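Local coordinates for alpha-1,3-glucanase (Bacillus circulans, PDB 5ZRU), which hydrolyses alpha-1,3-glucan as a member of glycoside hydrolase family 87, the model here being its catalytic unit, at residues I502-G507 with I542-G547; L477-D482 with G508-I513; I245-A250 with S280-N285. All blocks are in the same frame, centred on the assembly; numbering follows the deposited sequence.

Interaction 1: I502-G507 with I542-G547; sequences IQFGYG and IYTYTG
Ile542 sits directly beside Ile502, where two parallel strands start side by side. Tyr543 then takes up both of its backbone bonds: its N reaches Ile502 O at 2.8 Å, and its O accepts Phe504 N at 2.9 Å. The Tyr543 ring and the extended Gln503 run out together, with amide and ring planes 90° apart. Gln503 OE1 comes to the ring edge, 3.3 Å from Tyr543 CD2; the amide NE2 turns to Glu471 O, and Tyr543 OH to Ser534. Thr544 lies on the other face, its CG2 3.9 Å from Phe504 CD1, while OG1 bonds Thr546 O and receives Gln570 N. At Tyr545 the N still bonds Phe504 O, but chi1 of 56° tucks CG over its own backbone, flanked by N and C. This swings the ring under Gly505, whose CA stands 3.3 Å from the ring centroid in a CH-pi contact. Tyr545 OH meets the edge of the Tyr506 ring, 3.3 Å from CD1. Thr546 CB closes on Tyr506 O at 3.2 Å. Parallel strands bridged residue for residue, Ile502 to Phe504 with Ile542 to Thr544, are what neighbouring turns of a parallel beta-helix give, consistent with the pectate-lyase-like clan of this domain.

Interaction 2: L477-D482 with G508-I513; sequences LEASND and GGFENI
The Phe510 ring meets Leu477 and Ala479 in two different ways. Toward Leu477 it presents its edge: Leu477 O lies near the ring plane, 3.5 Å from Phe510 CZ, and CE1 packs against Leu477 CB at 3.6 Å. Toward Ala479 it presents a face, with the CB methyl 4.2 Å from the ring centroid in a CH-pi contact. The ring gets there because CG stands anti to the carbonyl carbon (chi1 -67°), which brings its far end in although the CB itself does not head for the other segment. Leu477 and Ile513 pass antiparallel to each other and touch lightly, CD1 to CG2.

Beside the ring the backbones take over. Ala479 is the centre of an inverse gamma turn, and its O, on the way out of that turn, accepts Gly508 N at 2.8 Å. Gly508 CA fits closely against the loop that follows, with Asn481 O 3.5 Å away. Gly509 adopts a phi of 113°, which its lack of a side chain allows, and its O comes within 3.3 Å of Ala479 CB. Toward the outside, a water donates to Gly508 O and, weakly, to Asn481 O. On the far side of the turn Ser480 OG gives its hydrogen to Glu478 OE2 at 2.7 Å and accepts a hydrogen bond from Thr438 N, while Glu478 OE1 pairs with Arg472 in a salt bridge; Asp482 OD2 bonds His444.

A loop leaving one strand thus packs on the chain of the next turn, consistent with successive turns of a parallel beta-helix. Strand 475-478 lies between strands 435-437 and 502-505, and Phe510 meets Phe504 of the latter edge-to-face. Ile484, on the short strand paired with 510-511, packs against Phe510 and Ile513, while Phe489 of strand 487-495 backs Leu477.

Interaction 3: I245-A250 with S280-N285; sequences ITIMGA and SHIYMN. With CA (calcium ion), chain L; PE5 (3,6,9,12,15,18,21,24-octaoxahexacosan-1-ol), chain C.
Gly249 and Ile282 make the close part of this contact: with no side chain in the way, Gly249 CA lets Ile282 CG1 in to 3.6 Å, and His281 O approaches the same CA at 3.3 Å. Two backbone bonds hold the strands here, Ser280 N to Ile247 O at 3.0 Å and the straighter Gly249 N to Ser280 O (167° at the hydrogen). Ile282 CD1 also touches Ile247 CG2, on a side where Ile222 packs against both isoleucines.

The two segments run parallel only as far as Met248 and Ser280. At His281 the backbone takes a left-handed conformation (phi 69°, psi 46°) and turns a corner, the kind of bend that joins two faces of a parallel beta-helix, so that strand 282-285 heads off nearly at right angles to strand 245-249.

The looser side is met by side-chain ends and water rather than by backbone: Met248 CG touches Ser280 OG at 3.4 Å, and a water hydrogen-bonds both that hydroxyl and Ile247 O. Ser280 also touches His312, a zinc ligand together with His3 and Asp278. The His281 ring turns an edge to Met248 CG, and its NE2 coordinates an ion modelled as calcium at 2.2 Å, short and unusual for that metal, with two waters. Further along, a polyether chain passes Tyr283, its C10 3.4 Å from the Tyr283 OH that hydrogen-bonds Glu317.

Interactions 1 and 2 adjoin, centres 9 Å apart, and share neighbouring strands: strand 475-478 pairs with 502-505, which pairs with 542-544, and Gln503 O and Gly505 O probably bond Leu477 N and Ala479 N. Interaction 3 lies across the chain's centre, its own centre about 44 Å from that of interaction 1 and about 41 Å from that of interaction 2. All three are mostly buried. Interaction 1 is a paired strand ladder with tyrosines at its end, interaction 2 joins the end of strand 475-478 to the loop and short strand following 502-505, chiefly through one phenylalanine ring and one backbone bond, and interaction 3 pairs strands briefly before a corner formed by a metal-binding histidine.

Interaction 1: I502-G507 with I542-G547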
loop_
_atom_site.group_PDB
_atom_site.type_symbol
_atom_site.label_atom_id
_atom_site.label_comp_id
_atom_site.label_asym_id
_atom_site.label_seq_id
_atom_site.Cartn_x
_atom_site.Cartn_y
_atom_site.Cartn_z
ATOM N N ILE A 502 -19.002 6.842 9.121
ATOM C CA ILE A 502 -18.164 7.753 9.895
ATOM C C ILE A 502 -18.324 7.406 11.368
ATOM O O ILE A 502 -19.454 7.352 11.868
ATOM C CB ILE A 502 -18.540 9.224 9.643
ATOM C CG1 ILE A 502 -18.460 9.540 8.150
ATOM C CG2 ILE A 502 -17.618 10.157 10.416
ATOM C CD1 ILE A 502 -19.046 10.895 7.807
ATOM N N GLN A 503 -17.199 7.176 12.058
ATOM C CA GLN A 503 -17.188 6.654 13.430
ATOM C C GLN A 503 -16.282 7.502 14.315
ATOM O O GLN A 503 -15.135 7.785 13.943
ATOM C CB GLN A 503 -16.721 5.187 13.445
ATOM C CG GLN A 503 -16.426 4.591 14.826
ATOM C CD GLN A 503 -16.234 3.076 14.764
ATOM O OE1 GLN A 503 -16.919 2.396 14.010
ATOM N NE2 GLN A 503 -15.298 2.549 15.555
ATOM N N PHE A 504 -16.801 7.904 15.486
ATOM C CA PHE A 504 -16.073 8.666 16.497
ATOM C C PHE A 504 -16.104 7.907 17.813
ATOM O O PHE A 504 -17.170 7.463 18.240
ATOM C CB PHE A 504 -16.702 10.041 16.823
ATOM C CG PHE A 504 -16.878 10.968 15.667
ATOM C CD1 PHE A 504 -17.894 10.771 14.745
ATOM C CD2 PHE A 504 -16.098 12.110 15.567
ATOM C CE1 PHE A 504 -18.089 11.671 13.710
ATOM C CE2 PHE A 504 -16.299 13.016 14.524
ATOM C CZ PHE A 504 -17.286 12.786 13.605
ATOM N N GLY A 505 -14.971 7.828 18.501
ATOM C CA GLY A 505 -15.014 7.230 19.822
ATOM C C GLY A 505 -13.754 7.452 20.631
ATOM O O GLY A 505 -12.820 8.132 20.199
ATOM N N TYR A 506 -13.753 6.824 21.817
ATOM C CA TYR A 506 -12.838 7.068 22.934
ATOM C C TYR A 506 -13.049 8.482 23.470
ATOM O O TYR A 506 -13.777 9.276 22.863
ATOM C CB TYR A 506 -11.379 6.785 22.543
ATOM C CG TYR A 506 -11.136 5.286 22.456
ATOM C CD1 TYR A 506 -11.633 4.557 21.390
ATOM C CD2 TYR A 506 -10.464 4.597 23.463
ATOM C CE1 TYR A 506 -11.451 3.187 21.294
ATOM C CE2 TYR A 506 -10.282 3.209 23.384
ATOM C CZ TYR A 506 -10.780 2.516 22.287
ATOM O OH TYR A 506 -10.623 1.151 22.163
ATOM N N GLY A 507 -12.468 8.785 24.628
ATOM C CA GLY A 507 -12.881 9.909 25.441
ATOM C C GLY A 507 -11.997 11.135 25.420
ATOM O O GLY A 507 -12.260 12.074 26.183
ATOM N N ILE A 542 -23.566 7.858 10.516
ATOM C CA ILE A 542 -22.698 8.472 11.513
ATOM C C ILE A 542 -22.892 7.741 12.831
ATOM O O ILE A 542 -24.030 7.523 13.260
ATOM C CB ILE A 542 -22.992 9.975 11.686
ATOM C CG1 ILE A 542 -22.913 10.690 10.331
ATOM C CG2 ILE A 542 -22.037 10.594 12.695
ATOM C CD1 ILE A 542 -23.449 12.136 10.357
ATOM N N TYR A 543 -21.783 7.427 13.492
ATOM C CA TYR A 543 -21.748 6.590 14.685
ATOM C C TYR A 543 -20.793 7.206 15.690
ATOM O O TYR A 543 -19.664 7.541 15.336
ATOM C CB TYR A 543 -21.289 5.173 14.295
ATOM C CG TYR A 543 -20.957 4.209 15.413
ATOM C CD1 TYR A 543 -21.849 3.970 16.455
ATOM C CD2 TYR A 543 -19.773 3.477 15.380
ATOM C CE1 TYR A 543 -21.543 3.050 17.467
ATOM C CE2 TYR A 543 -19.464 2.560 16.371
ATOM C CZ TYR A 543 -20.352 2.349 17.409
ATOM O OH TYR A 543 -20.041 1.422 18.375
ATOM N N THR A 544 -21.230 7.364 16.941
ATOM C CA THR A 544 -20.287 7.655 18.009
ATOM C C THR A 544 -20.505 6.674 19.151
ATOM O O THR A 544 -21.624 6.212 19.402
ATOM C CB THR A 544 -20.380 9.108 18.537
ATOM O OG1 THR A 544 -21.400 9.200 19.538
ATOM C CG2 THR A 544 -20.661 10.120 17.391
ATOM N N TYR A 545 -19.407 6.320 19.807
ATOM C CA TYR A 545 -19.435 5.552 21.046
ATOM C C TYR A 545 -18.721 6.328 22.149
ATOM O O TYR A 545 -18.151 5.745 23.073
ATOM C CB TYR A 545 -18.838 4.154 20.851
ATOM C CG TYR A 545 -17.429 4.122 20.312
ATOM C CD1 TYR A 545 -17.181 4.304 18.948
ATOM C CD2 TYR A 545 -16.344 3.880 21.151
ATOM C CE1 TYR A 545 -15.892 4.279 18.445
ATOM C CE2 TYR A 545 -15.041 3.844 20.651
ATOM C CZ TYR A 545 -14.828 4.040 19.292
ATOM O OH TYR A 545 -13.551 4.015 18.776
ATOM N N THR A 546 -18.724 7.654 22.025
ATOM C CA THR A 546 -18.365 8.563 23.101
ATOM C C THR A 546 -19.409 9.663 23.171
ATOM O O THR A 546 -20.007 10.038 22.157
ATOM C CB THR A 546 -16.969 9.195 22.917
ATOM O OG1 THR A 546 -16.666 10.039 24.035
ATOM C CG2 THR A 546 -16.897 10.039 21.649
ATOM N N GLY A 547 -19.644 10.160 24.381
ATOM C CA GLY A 547 -20.462 11.337 24.579
ATOM C C GLY A 547 -19.668 12.616 24.662
ATOM O O GLY A 547 -20.249 13.687 24.861
HETATM O O HOH W 1 -15.579 5.754 23.926
#

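Interaction 2: L477-D482 with G508-I513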
loop_
_atom_site.group_PDB
_atom_site.type_symbol
_atom_site.label_atom_id
_atom_site.label_comp_id
_atom_site.label_asym_id
_atom_site.label_seq_id
_atom_site.Cartn_x
_atom_site.Cartn_y
_atom_site.Cartn_z
ATOM N N LEU A 477 -12.319 7.991 13.581
ATOM C CA LEU A 477 -11.625 8.960 14.408
ATOM C C LEU A 477 -11.681 8.496 15.856
ATOM O O LEU A 477 -12.765 8.260 16.400
ATOM C CB LEU A 477 -12.244 10.351 14.256
ATOM C CG LEU A 477 -12.426 10.838 12.806
ATOM C CD1 LEU A 477 -13.138 12.188 12.782
ATOM C CD2 LEU A 477 -11.077 10.938 12.083
ATOM N N GLU A 478 -10.515 8.392 16.480
ATOM C CA GLU A 478 -10.392 7.802 17.808
ATOM C C GLU A 478 -9.579 8.749 18.679
ATOM O O GLU A 478 -8.392 8.962 18.425
ATOM C CB GLU A 478 -9.733 6.427 17.725
ATOM C CG GLU A 478 -9.515 5.765 19.066
ATOM C CD GLU A 478 -8.686 4.498 18.945
ATOM O OE1 GLU A 478 -9.083 3.595 18.177
ATOM O OE2 GLU A 478 -7.620 4.426 19.597
ATOM N N ALA A 479 -10.218 9.329 19.692
ATOM C CA ALA A 479 -9.520 10.211 20.628
ATOM C C ALA A 479 -9.040 9.349 21.790
ATOM O O ALA A 479 -9.546 9.401 22.911
ATOM C CB ALA A 479 -10.412 11.361 21.076
ATOM N N SER A 480 -8.051 8.511 21.456
ATOM C CA SER A 480 -7.570 7.473 22.359
ATOM C C SER A 480 -7.092 8.074 23.676
ATOM O O SER A 480 -7.456 7.604 24.760
ATOM C CB SER A 480 -6.425 6.708 21.694
ATOM O OG SER A 480 -6.507 6.797 20.260
ATOM N N ASN A 481 -6.243 9.100 23.605
ATOM C CA ASN A 481 -5.726 9.697 24.824
ATOM C C ASN A 481 -5.918 11.206 24.707
ATOM O O ASN A 481 -6.693 11.794 25.464
ATOM C CB ASN A 481 -4.285 9.229 25.040
ATOM C CG ASN A 481 -3.330 10.353 25.341
ATOM O OD1 ASN A 481 -3.267 10.866 26.474
ATOM N ND2 ASN A 481 -2.570 10.755 24.331
ATOM N N ASP A 482 -5.303 11.821 23.727
ATOM C CA ASP A 482 -5.482 13.243 23.484
ATOM C C ASP A 482 -6.626 13.476 22.497
ATOM O O ASP A 482 -7.100 12.539 21.846
ATOM C CB ASP A 482 -4.185 13.844 22.956
ATOM C CG ASP A 482 -3.144 14.043 24.047
ATOM O OD1 ASP A 482 -3.517 14.363 25.199
ATOM O OD2 ASP A 482 -1.953 13.903 23.741
ATOM N N GLY A 508 -10.983 11.186 24.554
ATOM C CA GLY A 508 -10.041 12.292 24.588
ATOM C C GLY A 508 -10.586 13.610 24.068
ATOM O O GLY A 508 -9.975 14.655 24.315
ATOM N N GLY A 509 -11.687 13.583 23.336
ATOM C CA GLY A 509 -12.336 14.801 22.891
ATOM C C GLY A 509 -12.275 14.977 21.379
ATOM O O GLY A 509 -11.339 14.526 20.705
ATOM N N PHE A 510 -13.289 15.658 20.839
ATOM C CA PHE A 510 -13.354 16.007 19.422
ATOM C C PHE A 510 -13.709 17.481 19.299
ATOM O O PHE A 510 -14.782 17.904 19.739
ATOM C CB PHE A 510 -14.372 15.135 18.681
ATOM C CG PHE A 510 -13.963 13.693 18.599
ATOM C CD1 PHE A 510 -13.182 13.244 17.547
ATOM C CD2 PHE A 510 -14.335 12.795 19.586
ATOM C CE1 PHE A 510 -12.784 11.913 17.469
ATOM C CE2 PHE A 510 -13.936 11.458 19.526
ATOM C CZ PHE A 510 -13.162 11.017 18.456
ATOM N N GLU A 511 -12.809 18.261 18.701
ATOM C CA GLU A 511 -12.912 19.718 18.686
ATOM C C GLU A 511 -12.720 20.245 17.270
ATOM O O GLU A 511 -11.710 19.939 16.632
ATOM C CB GLU A 511 -11.861 20.335 19.615
ATOM C CG GLU A 511 -11.995 19.889 21.072
ATOM C CD GLU A 511 -10.759 20.204 21.900
ATOM O OE1 GLU A 511 -10.440 19.409 22.813
ATOM O OE2 GLU A 511 -10.108 21.238 21.633
ATOM N N ASN A 512 -13.666 21.063 16.801
ATOM C CA ASN A 512 -13.611 21.684 15.472
ATOM C C ASN A 512 -13.395 20.637 14.373
ATOM O O ASN A 512 -12.453 20.707 13.587
ATOM C CB ASN A 512 -12.524 22.762 15.403
ATOM C CG ASN A 512 -12.596 23.591 14.113
ATOM O OD1 ASN A 512 -13.671 23.774 13.543
ATOM N ND2 ASN A 512 -11.453 24.088 13.657
ATOM N N ILE A 513 -14.295 19.663 14.323
ATOM C CA ILE A 513 -14.306 18.653 13.267
ATOM C C ILE A 513 -15.466 18.977 12.336
ATOM O O ILE A 513 -16.627 18.957 12.760
ATOM C CB ILE A 513 -14.452 17.231 13.830
ATOM C CG1 ILE A 513 -13.515 16.997 15.023
ATOM C CG2 ILE A 513 -14.232 16.205 12.713
ATOM C CD1 ILE A 513 -12.014 17.156 14.713
HETATM O O HOH W 2 -8.277 14.578 26.390
#

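Interaction 3: I245-A250 with S280-N285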
loop_
_atom_site.group_PDB
_atom_site.type_symbol
_atom_site.label_atom_id
_atom_site.label_comp_id
_atom_site.label_asym_id
_atom_site.label_seq_id
_atom_site.Cartn_x
_atom_site.Cartn_y
_atom_site.Cartn_z
ATOM N N ILE A 245 22.971 12.715 -4.421
ATOM C CA ILE A 245 23.196 11.538 -5.254
ATOM C C ILE A 245 21.956 11.274 -6.095
ATOM O O ILE A 245 20.822 11.441 -5.635
ATOM C CB ILE A 245 23.606 10.307 -4.408
ATOM C CG1 ILE A 245 24.065 9.162 -5.321
ATOM C CG2 ILE A 245 22.474 9.859 -3.456
ATOM C CD1 ILE A 245 24.701 7.993 -4.565
ATOM N N THR A 246 22.185 10.898 -7.351
ATOM C CA THR A 246 21.133 10.473 -8.260
ATOM C C THR A 246 21.381 9.027 -8.654
ATOM O O THR A 246 22.480 8.684 -9.103
ATOM C CB THR A 246 21.085 11.374 -9.493
ATOM O OG1 THR A 246 20.758 12.704 -9.075
ATOM C CG2 THR A 246 20.030 10.878 -10.493
ATOM N N ILE A 247 20.372 8.180 -8.464
ATOM C CA ILE A 247 20.449 6.761 -8.800
ATOM C C ILE A 247 19.258 6.437 -9.686
ATOM O O ILE A 247 18.109 6.645 -9.282
ATOM C CB ILE A 247 20.437 5.872 -7.548
ATOM C CG1 ILE A 247 21.605 6.243 -6.620
ATOM C CG2 ILE A 247 20.411 4.386 -7.949
ATOM C CD1 ILE A 247 21.458 5.686 -5.209
ATOM N N MET A 248 19.521 5.942 -10.892
ATOM C CA MET A 248 18.449 5.733 -11.853
ATOM C C MET A 248 18.617 4.384 -12.530
ATOM O O MET A 248 19.708 4.066 -13.012
ATOM C CB MET A 248 18.421 6.837 -12.923
ATOM C CG MET A 248 17.178 6.779 -13.822
ATOM S SD MET A 248 17.294 7.885 -15.255
ATOM C CE MET A 248 18.461 6.985 -16.266
ATOM N N GLY A 249 17.534 3.608 -12.585
ATOM C CA GLY A 249 17.525 2.358 -13.310
ATOM C C GLY A 249 17.020 2.552 -14.728
ATOM O O GLY A 249 16.781 3.669 -15.192
ATOM N N ALA A 250 16.827 1.430 -15.420
ATOM C CA ALA A 250 16.343 1.470 -16.797
ATOM C C ALA A 250 14.819 1.415 -16.901
ATOM O O ALA A 250 14.287 1.403 -18.019
ATOM C CB ALA A 250 16.953 0.321 -17.609
ATOM N N SER A 280 15.134 6.533 -8.876
ATOM C CA SER A 280 14.002 6.328 -9.770
ATOM C C SER A 280 14.204 5.119 -10.666
ATOM O O SER A 280 15.328 4.661 -10.893
ATOM C CB SER A 280 13.746 7.560 -10.651
ATOM O OG SER A 280 14.822 7.794 -11.549
ATOM N N HIS A 281 13.066 4.621 -11.174
ATOM C CA HIS A 281 12.997 3.751 -12.353
ATOM C C HIS A 281 13.588 2.372 -12.078
ATOM O O HIS A 281 14.342 1.817 -12.883
ATOM C CB HIS A 281 13.644 4.425 -13.564
ATOM C CG HIS A 281 12.778 5.498 -14.140
ATOM N ND1 HIS A 281 11.516 5.239 -14.629
ATOM C CD2 HIS A 281 12.957 6.834 -14.242
ATOM C CE1 HIS A 281 10.965 6.368 -15.038
ATOM N NE2 HIS A 281 11.820 7.349 -14.815
ATOM N N ILE A 282 13.197 1.808 -10.936
ATOM C CA ILE A 282 13.714 0.535 -10.454
ATOM C C ILE A 282 12.564 -0.233 -9.832
ATOM O O ILE A 282 11.705 0.358 -9.165
ATOM C CB ILE A 282 14.848 0.769 -9.432
ATOM C CG1 ILE A 282 16.108 1.248 -10.158
ATOM C CG2 ILE A 282 15.138 -0.475 -8.601
ATOM C CD1 ILE A 282 17.055 2.006 -9.281
ATOM N N TYR A 283 12.528 -1.542 -10.075
ATOM C CA TYR A 283 11.711 -2.471 -9.302
ATOM C C TYR A 283 12.572 -3.113 -8.217
ATOM O O TYR A 283 13.717 -3.493 -8.475
ATOM C CB TYR A 283 11.111 -3.551 -10.209
ATOM C CG TYR A 283 10.509 -4.700 -9.445
ATOM C CD1 TYR A 283 9.217 -4.622 -8.935
ATOM C CD2 TYR A 283 11.235 -5.872 -9.227
ATOM C CE1 TYR A 283 8.661 -5.676 -8.220
ATOM C CE2 TYR A 283 10.684 -6.930 -8.505
ATOM C CZ TYR A 283 9.401 -6.828 -8.014
ATOM O OH TYR A 283 8.851 -7.880 -7.306
ATOM N N MET A 284 12.026 -3.245 -6.999
ATOM C CA MET A 284 12.755 -3.886 -5.906
ATOM C C MET A 284 11.881 -4.936 -5.236
ATOM O O MET A 284 10.683 -4.725 -5.038
ATOM C CB MET A 284 13.206 -2.882 -4.824
ATOM C CG MET A 284 14.058 -1.735 -5.331
ATOM S SD MET A 284 15.184 -1.161 -4.033
ATOM C CE MET A 284 14.059 -0.991 -2.638
ATOM N N ASN A 285 12.506 -6.044 -4.848
ATOM C CA ASN A 285 11.843 -7.141 -4.171
ATOM C C ASN A 285 12.731 -7.612 -3.028
ATOM O O ASN A 285 13.956 -7.475 -3.082
ATOM C CB ASN A 285 11.575 -8.286 -5.151
ATOM C CG ASN A 285 10.751 -9.398 -4.543
ATOM O OD1 ASN A 285 9.872 -9.153 -3.732
ATOM N ND2 ASN A 285 11.047 -10.634 -4.930
HETATM CA CA CA L . 11.738 9.415 -15.495
HETATM C C48 PE5 C . 14.920 -14.730 -3.770
HETATM C C50 PE5 C . 13.556 -14.645 -3.074
HETATM O O1 PE5 C . 12.934 -15.902 -3.080
HETATM C C1 PE5 C . 11.707 -15.957 -2.404
HETATM C C2 PE5 C . 11.018 -17.305 -2.637
HETATM O O2 PE5 C . 10.686 -17.439 -3.990
HETATM C C3 PE5 C . 10.182 -18.686 -4.373
HETATM C C4 PE5 C . 9.931 -18.699 -5.886
HETATM O O3 PE5 C . 9.064 -17.654 -6.237
HETATM C C5 PE5 C . 8.671 -17.591 -7.582
HETATM C C6 PE5 C . 8.823 -16.160 -8.121
HETATM O O4 PE5 C . 7.670 -15.387 -7.903
HETATM C C7 PE5 C . 7.887 -14.054 -7.520
HETATM C C8 PE5 C . 8.829 -13.358 -8.505
HETATM O O5 PE5 C . 9.310 -12.183 -7.934
HETATM C C9 PE5 C . 10.380 -11.589 -8.619
HETATM C C10 PE5 C . 9.865 -10.362 -9.357
HETATM O O6 PE5 C . 10.206 -10.459 -10.708
HETATM C C11 PE5 C . 9.428 -9.676 -11.565
HETATM C C12 PE5 C . 9.681 -10.073 -13.012
HETATM O O7 PE5 C . 10.206 -8.952 -13.652
HETATM C C13 PE5 C . 9.745 -8.741 -14.955
HETATM C C14 PE5 C . 10.804 -7.945 -15.713
HETATM O O8 PE5 C . 12.065 -8.367 -15.275
HETATM C C15 PE5 C . 13.164 -7.686 -15.823
HETATM C C16 PE5 C . 14.019 -8.670 -16.634
HETATM O O52 PE5 C . 15.207 -8.975 -15.958
HETATM O O HOH W 3 17.033 8.899 -10.502
HETATM O O HOH W 4 10.132 10.705 -14.680
HETATM O O HOH W 5 13.705 10.439 -14.644
#